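Local coordinates for hypothetical protein yfcE (Escherichia coli, PDB 1SU1), which is of unknown function but belongs to the calcineurin-like phosphoesterase superfamily and holds two neighbouring zinc ions, at residues A93-C98 against G130-P135; R124-H129 against N137-N142; L147-T152 against I163-P168. All blocks are in the same frame, centred on the assembly; numbering follows the deposited sequence.

Interaction 1 of 3, residues A93-C98 against G130-P135. With ZN (zinc ion), chain E; SO4 (sulfate ion), chain G.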
# COMPACT_ATOMS: atom_id res chain seq x y z
N ALA A 93 0.55 -16.34 8.17
CA ALA A 93 1.30 -16.06 6.94
C ALA A 93 1.73 -14.60 6.76
O ALA A 93 1.25 -13.70 7.45
CB ALA A 93 0.46 -16.49 5.74
N VAL A 94 2.66 -14.37 5.83
CA VAL A 94 3.14 -13.04 5.49
C VAL A 94 3.19 -12.94 3.97
O VAL A 94 3.47 -13.93 3.28
CB VAL A 94 4.55 -12.72 6.08
CG1 VAL A 94 4.45 -12.55 7.59
CG2 VAL A 94 5.54 -13.83 5.72
N ARG A 95 2.91 -11.74 3.46
CA ARG A 95 2.85 -11.46 2.03
C ARG A 95 4.14 -11.61 1.22
O ARG A 95 5.18 -11.06 1.60
CB ARG A 95 2.29 -10.04 1.81
CG ARG A 95 1.79 -9.77 0.40
CD ARG A 95 1.28 -8.34 0.24
NE ARG A 95 2.35 -7.35 0.14
CZ ARG A 95 2.62 -6.43 1.07
NH1 ARG A 95 1.90 -6.38 2.19
NH2 ARG A 95 3.60 -5.56 0.89
N GLY A 96 4.05 -12.34 0.11
CA GLY A 96 5.19 -12.52 -0.78
C GLY A 96 5.02 -11.63 -2.01
O GLY A 96 3.90 -11.24 -2.32
N ASN A 97 6.11 -11.34 -2.72
CA ASN A 97 6.03 -10.48 -3.91
C ASN A 97 5.14 -11.01 -5.02
O ASN A 97 4.75 -10.26 -5.92
CB ASN A 97 7.42 -10.24 -4.47
CG ASN A 97 8.07 -11.53 -4.93
OD1 ASN A 97 7.95 -12.54 -4.27
ND2 ASN A 97 8.75 -11.49 -6.08
N CYS A 98 4.82 -12.31 -4.98
CA CYS A 98 3.98 -12.90 -6.01
C CYS A 98 2.52 -13.05 -5.60
O CYS A 98 1.67 -13.41 -6.42
CB CYS A 98 4.52 -14.28 -6.43
SG CYS A 98 6.17 -14.28 -7.18
N GLY A 130 10.88 -11.58 2.25
CA GLY A 130 12.23 -11.41 1.76
C GLY A 130 12.43 -10.35 0.70
O GLY A 130 13.58 -9.99 0.40
N HIS A 131 11.35 -9.82 0.14
CA HIS A 131 11.51 -8.78 -0.88
C HIS A 131 11.46 -7.36 -0.30
O HIS A 131 11.90 -6.42 -0.96
CB HIS A 131 10.44 -8.94 -1.98
CG HIS A 131 9.03 -8.82 -1.49
ND1 HIS A 131 8.54 -9.57 -0.44
CD2 HIS A 131 8.00 -8.08 -1.94
CE1 HIS A 131 7.26 -9.29 -0.27
NE2 HIS A 131 6.91 -8.39 -1.17
N LEU A 132 10.93 -7.21 0.91
CA LEU A 132 10.84 -5.91 1.58
C LEU A 132 12.04 -5.81 2.53
O LEU A 132 12.85 -4.90 2.44
CB LEU A 132 9.53 -5.81 2.36
CG LEU A 132 8.25 -6.15 1.59
CD1 LEU A 132 7.04 -6.09 2.51
CD2 LEU A 132 8.07 -5.20 0.41
N PHE A 133 12.13 -6.76 3.46
CA PHE A 133 13.25 -6.83 4.40
C PHE A 133 13.92 -8.18 4.12
O PHE A 133 13.26 -9.15 3.77
CB PHE A 133 12.75 -6.80 5.85
CG PHE A 133 12.44 -5.43 6.35
CD1 PHE A 133 13.41 -4.42 6.34
CD2 PHE A 133 11.18 -5.13 6.85
CE1 PHE A 133 13.13 -3.15 6.83
CE2 PHE A 133 10.88 -3.85 7.34
CZ PHE A 133 11.86 -2.86 7.33
N GLY A 134 15.24 -8.23 4.28
CA GLY A 134 15.95 -9.47 4.03
C GLY A 134 17.43 -9.36 4.30
O GLY A 134 17.88 -8.39 4.92
N PRO A 135 18.22 -10.35 3.85
CA PRO A 135 19.68 -10.40 4.03
C PRO A 135 20.40 -9.13 3.59
O PRO A 135 21.43 -8.76 4.16
CB PRO A 135 20.09 -11.60 3.18
CG PRO A 135 18.90 -12.47 3.25
CD PRO A 135 17.75 -11.51 3.08
ZN ZN E . 9.25 -14.28 -3.67
S SO4 G . 10.36 -15.17 -6.65
O1 SO4 G . 11.60 -14.89 -5.90
O2 SO4 G . 9.27 -15.32 -5.69
O3 SO4 G . 10.00 -14.06 -7.56
O4 SO4 G . 10.53 -16.42 -7.42
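Asn97 lies over one face of the His131 imidazole, its CB 3.7 Å from the ring centroid and 27° off the normal, a CH-pi contact; of these two residues, Asn97 CB and His131 CD2 come closest, 3.4 Å apart. Leu132 CG backs the opposite face, so the ring is sandwiched, and at its edge His131 CE1 meets Arg95 O at 3.3 Å. A flat ring suits this slot between backbone and side chain. With CG between the backbone N and the carbonyl carbon (chi1 63°), Asn97 directs its amide at the metal: OD1 binds the zinc ion, while ND2 donates to sulfate O3 at 3.2 Å in a nearly straight bond (169°). Gly96-Asn97 corresponds to the start of the family's Gly-Asn-His motif, with Cys98 in the third place; Asp61, His129, His151 and sulfate O2 are the other ligands of this zinc ion. The other end is looser: Leu132 CD1 approaches Arg95 NH2 at 3.8 Å and the two side chains cross at about a right angle. Arg95 NH1 bonds to Thr112 O, and the second subunit covers this side in part through its Glu101, which accepts from His131 NE2 and forms a salt bridge with Arg95 NE.

Interaction 2 of 3, residues R124-H129 against N137-N142. With ZN (zinc ion), chain E.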
# COMPACT_ATOMS: atom_id res chain seq x y z
N ARG A 124 13.57 -12.66 19.79
CA ARG A 124 12.52 -12.27 18.88
C ARG A 124 12.71 -12.83 17.46
O ARG A 124 13.81 -12.76 16.90
CB ARG A 124 12.50 -10.75 18.87
CG ARG A 124 11.64 -10.08 17.85
CD ARG A 124 11.61 -8.61 18.19
NE ARG A 124 10.95 -7.84 17.16
CZ ARG A 124 11.51 -6.82 16.54
NH1 ARG A 124 12.75 -6.46 16.84
NH2 ARG A 124 10.85 -6.19 15.59
N LEU A 125 11.65 -13.40 16.89
CA LEU A 125 11.71 -13.92 15.52
C LEU A 125 10.94 -12.97 14.61
O LEU A 125 9.75 -12.75 14.80
CB LEU A 125 11.05 -15.31 15.42
CG LEU A 125 11.55 -16.51 16.24
CD1 LEU A 125 10.90 -17.78 15.69
CD2 LEU A 125 13.04 -16.63 16.16
N PHE A 126 11.63 -12.42 13.61
CA PHE A 126 11.02 -11.50 12.66
C PHE A 126 10.66 -12.23 11.37
O PHE A 126 11.54 -12.52 10.56
CB PHE A 126 11.99 -10.34 12.36
CG PHE A 126 11.37 -9.20 11.58
CD1 PHE A 126 10.82 -8.10 12.24
CD2 PHE A 126 11.34 -9.23 10.19
CE1 PHE A 126 10.25 -7.05 11.53
CE2 PHE A 126 10.77 -8.18 9.46
CZ PHE A 126 10.22 -7.09 10.13
N LEU A 127 9.37 -12.48 11.15
CA LEU A 127 8.88 -13.19 9.96
C LEU A 127 8.50 -12.27 8.79
O LEU A 127 7.60 -11.44 8.91
CB LEU A 127 7.64 -14.04 10.33
CG LEU A 127 7.61 -14.77 11.68
CD1 LEU A 127 6.24 -15.39 11.88
CD2 LEU A 127 8.71 -15.84 11.74
N THR A 128 9.15 -12.47 7.64
CA THR A 128 8.87 -11.67 6.45
C THR A 128 9.21 -12.51 5.20
O THR A 128 9.97 -13.46 5.30
CB THR A 128 9.72 -10.35 6.46
OG1 THR A 128 9.20 -9.43 5.50
CG2 THR A 128 11.18 -10.65 6.12
N HIS A 129 8.67 -12.15 4.03
CA HIS A 129 8.93 -12.91 2.82
C HIS A 129 10.35 -12.80 2.28
O HIS A 129 10.95 -13.80 1.87
CB HIS A 129 7.97 -12.52 1.69
CG HIS A 129 8.18 -13.32 0.43
ND1 HIS A 129 7.86 -14.66 0.33
CD2 HIS A 129 8.71 -12.97 -0.77
CE1 HIS A 129 8.18 -15.10 -0.87
NE2 HIS A 129 8.70 -14.09 -1.56
N ASN A 137 18.81 -6.08 3.35
CA ASN A 137 18.07 -4.93 3.86
C ASN A 137 17.47 -5.36 5.19
O ASN A 137 16.27 -5.63 5.29
CB ASN A 137 16.96 -4.51 2.91
CG ASN A 137 16.30 -3.22 3.36
OD1 ASN A 137 15.14 -2.95 3.05
ND2 ASN A 137 17.04 -2.40 4.10
N LEU A 138 18.32 -5.40 6.21
CA LEU A 138 17.94 -5.84 7.54
C LEU A 138 17.02 -4.94 8.36
O LEU A 138 17.18 -3.72 8.38
CB LEU A 138 19.21 -6.10 8.36
CG LEU A 138 20.19 -7.12 7.78
CD1 LEU A 138 21.44 -7.21 8.65
CD2 LEU A 138 19.51 -8.47 7.70
N PRO A 139 16.03 -5.54 9.03
CA PRO A 139 15.11 -4.77 9.86
C PRO A 139 15.96 -4.47 11.09
O PRO A 139 17.02 -5.07 11.27
CB PRO A 139 14.02 -5.78 10.19
CG PRO A 139 14.04 -6.70 9.03
CD PRO A 139 15.51 -6.90 8.81
N ALA A 140 15.52 -3.54 11.94
CA ALA A 140 16.29 -3.24 13.13
C ALA A 140 16.01 -4.37 14.12
O ALA A 140 14.86 -4.63 14.45
CB ALA A 140 15.85 -1.90 13.72
N LEU A 141 17.05 -5.04 14.58
CA LEU A 141 16.87 -6.15 15.51
C LEU A 141 17.91 -6.13 16.62
O LEU A 141 18.99 -5.56 16.46
CB LEU A 141 16.95 -7.50 14.76
CG LEU A 141 15.89 -7.75 13.68
CD1 LEU A 141 16.25 -8.99 12.86
CD2 LEU A 141 14.53 -7.91 14.33
N ASN A 142 17.59 -6.77 17.73
CA ASN A 142 18.49 -6.84 18.87
C ASN A 142 19.43 -8.03 18.70
O ASN A 142 19.22 -8.87 17.82
CB ASN A 142 17.70 -7.01 20.16
CG ASN A 142 18.50 -6.60 21.38
OD1 ASN A 142 18.09 -6.85 22.51
ND2 ASN A 142 19.64 -5.95 21.15
ZN ZN E . 9.25 -14.28 -3.67
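Strand 124-128 and the loop 137-142 run in roughly opposite directions, with Phe126 CA 8.4 Å from Pro139 CA, a spacing that leaves the meeting to side chains. Phe126 has CG anti to its own N (chi1 -170°), which swings the ring out to Pro139. The proline lies over one face of that ring, offset toward the rim: Pro139 CG is 4.0 Å from the Phe126 centroid and 26° off the normal, a CH-pi contact, with Phe126 CE2 the nearest atom to Pro139 CG at 3.6 Å. Proline suits the place because its compact ring presents CB and CG together to the aromatic face. Pro139 and Leu141 belong to the crossover that joins two parallel neighbours of the five-stranded sheet, 124-128 and 146-148, without a helix, in one half of the metallophosphoesterase beta-sandwich. Two residues on from the proline, Leu141 has its CD2 standing over one face of the Arg124 guanidinium, 3.4 Å from Arg124 NH1, and also 4.0 Å from Phe126 CB. A branched apolar chain can thus cover the flat, weakly hydrated face of an arginine whose NE bonds to Gln117 OE1. Trp115 meets the Phe126 ring at a shallow angle, and His89 of the third subunit packs on Arg124. Further along the same segment, His129 NE2 binds the zinc ion at 2.2 Å.

Interaction 3 of 3, residues L147-T152 against I163-P168. With ZN (zinc ion), chain E.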
# COMPACT_ATOMS: atom_id res chain seq x y z
N LEU A 147 16.18 -13.33 11.90
CA LEU A 147 15.50 -12.84 10.71
C LEU A 147 15.01 -14.10 9.97
O LEU A 147 15.83 -14.89 9.48
CB LEU A 147 16.45 -12.06 9.81
CG LEU A 147 15.89 -11.78 8.40
CD1 LEU A 147 14.69 -10.84 8.49
CD2 LEU A 147 16.96 -11.18 7.51
N VAL A 148 13.70 -14.29 9.90
CA VAL A 148 13.11 -15.46 9.22
C VAL A 148 12.50 -15.04 7.88
O VAL A 148 11.53 -14.28 7.84
CB VAL A 148 12.00 -16.11 10.09
CG1 VAL A 148 11.39 -17.29 9.34
CG2 VAL A 148 12.57 -16.56 11.43
N TYR A 149 13.05 -15.56 6.78
CA TYR A 149 12.57 -15.22 5.44
C TYR A 149 12.65 -16.34 4.38
O TYR A 149 13.31 -17.36 4.58
CB TYR A 149 13.38 -14.05 4.91
CG TYR A 149 14.83 -14.40 4.66
CD1 TYR A 149 15.69 -14.68 5.73
CD2 TYR A 149 15.33 -14.50 3.37
CE1 TYR A 149 17.02 -15.05 5.51
CE2 TYR A 149 16.66 -14.87 3.14
CZ TYR A 149 17.50 -15.14 4.21
OH TYR A 149 18.81 -15.48 3.97
N GLY A 150 12.01 -16.09 3.23
CA GLY A 150 12.02 -17.02 2.11
C GLY A 150 12.52 -16.29 0.87
O GLY A 150 13.63 -15.77 0.85
N HIS A 151 11.71 -16.28 -0.18
CA HIS A 151 12.04 -15.56 -1.42
C HIS A 151 13.25 -15.96 -2.27
O HIS A 151 13.15 -15.97 -3.50
CB HIS A 151 12.15 -14.05 -1.12
CG HIS A 151 12.19 -13.20 -2.36
ND1 HIS A 151 11.16 -13.19 -3.27
CD2 HIS A 151 13.13 -12.36 -2.84
CE1 HIS A 151 11.47 -12.39 -4.28
NE2 HIS A 151 12.67 -11.87 -4.04
N THR A 152 14.39 -16.25 -1.65
CA THR A 152 15.58 -16.63 -2.44
C THR A 152 15.55 -18.09 -2.90
O THR A 152 16.25 -18.46 -3.85
CB THR A 152 16.88 -16.46 -1.63
OG1 THR A 152 16.85 -17.33 -0.49
CG2 THR A 152 17.04 -15.01 -1.17
N ILE A 163 23.01 -11.45 14.76
CA ILE A 163 21.69 -12.04 14.69
C ILE A 163 21.73 -13.37 13.93
O ILE A 163 22.75 -13.73 13.35
CB ILE A 163 20.66 -11.11 13.99
CG1 ILE A 163 21.14 -10.78 12.57
CG2 ILE A 163 20.46 -9.84 14.81
CD1 ILE A 163 20.04 -10.25 11.66
N PHE A 164 20.61 -14.08 13.95
CA PHE A 164 20.50 -15.36 13.27
C PHE A 164 19.65 -15.22 12.01
O PHE A 164 18.64 -14.52 12.02
CB PHE A 164 19.83 -16.39 14.19
CG PHE A 164 20.63 -16.74 15.41
CD1 PHE A 164 21.77 -17.54 15.30
CD2 PHE A 164 20.23 -16.30 16.67
CE1 PHE A 164 22.51 -17.88 16.44
CE2 PHE A 164 20.96 -16.63 17.81
CZ PHE A 164 22.10 -17.43 17.70
N HIS A 165 20.07 -15.87 10.93
CA HIS A 165 19.31 -15.86 9.68
C HIS A 165 18.74 -17.27 9.50
O HIS A 165 19.45 -18.27 9.72
CB HIS A 165 20.19 -15.53 8.47
CG HIS A 165 20.64 -14.11 8.41
ND1 HIS A 165 21.11 -13.54 7.24
CD2 HIS A 165 20.74 -13.15 9.36
CE1 HIS A 165 21.48 -12.29 7.48
NE2 HIS A 165 21.26 -12.03 8.76
N PHE A 166 17.47 -17.36 9.10
CA PHE A 166 16.84 -18.66 8.88
C PHE A 166 15.91 -18.58 7.67
O PHE A 166 15.00 -17.75 7.63
CB PHE A 166 16.06 -19.11 10.12
CG PHE A 166 15.37 -20.44 9.94
CD1 PHE A 166 16.11 -21.62 9.78
CD2 PHE A 166 13.98 -20.52 9.90
CE1 PHE A 166 15.48 -22.85 9.59
CE2 PHE A 166 13.34 -21.75 9.71
CZ PHE A 166 14.09 -22.91 9.55
N ASN A 167 16.15 -19.46 6.69
CA ASN A 167 15.36 -19.55 5.46
C ASN A 167 15.10 -21.03 5.16
O ASN A 167 16.03 -21.78 4.89
CB ASN A 167 16.14 -18.91 4.30
CG ASN A 167 15.33 -18.84 3.01
OD1 ASN A 167 14.39 -19.61 2.79
ND2 ASN A 167 15.71 -17.89 2.13
N PRO A 168 13.81 -21.47 5.19
CA PRO A 168 13.33 -22.85 4.94
C PRO A 168 13.55 -23.31 3.52
O PRO A 168 13.42 -24.49 3.23
CB PRO A 168 11.82 -22.77 5.20
CG PRO A 168 11.68 -21.68 6.15
CD PRO A 168 12.74 -20.64 5.77
ZN ZN E . 9.25 -14.28 -3.67
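Asn167, Leu147 and Tyr149 bury the most surface where strands 146-148 and 163-167 run side by side in parallel. Leu147 supplies the regular part: its N donates to Phe164 O at 2.7 Å and its O accepts from Phe166 N at 3.0 Å, so it straddles His165 as in any parallel pair. Its side chain, on the same face of the sheet as His165, brings CB to 4.4 Å from Ile163 CD1, while Val148 and Phe166 lie together on the other face. Tyr149 N continues the pattern to Phe166 O at 3.1 Å. The tyrosine then lays its ring across the neighbouring strand, CG lying between N and the carbonyl carbon (chi1 66°), with Asn167 CB over one ring face, 4.1 Å from the centroid, and His165 CB at the edge. Asparagine suits position 167 because its amide reaches the backbone past the paired residues: Asn167 ND2 makes a weak, bent bond to Gly150 O (3.2 Å, 120°) and sits 2.9 Å from Thr152 OG1, while OD1 accepts from Gly169 N. Beyond Gly150 the chain turns to His151, whose ND1 binds the zinc ion and whose N donates to Asp33. Within the five-stranded sheet, strand 124-128 flanks 146-148 on one side, and 156-160 runs antiparallel to 163-167 on the other.

From the N terminus, 93-98 begins at the end of edge strand 91-93 of the six-stranded sheet; interaction 1 closes the 31-residue span to 130-135, in the loop between strands 124-128 and 146-148 of the second sheet, and so joins loops that follow a strand of each sheet. Interaction 2 opens inside that span, at 124-129, and ends after it, at 137-142, so the two cross; it closes a loop of only seven residues. Interaction 3 follows in series, closing ten residues that include strand 156-160, and it extends the sheet of interaction 2, whose strand 124-128 neighbours 146-148. Asn97, His129 and His151, one from each contact, converge on the same zinc ion from three loops at the strand ends.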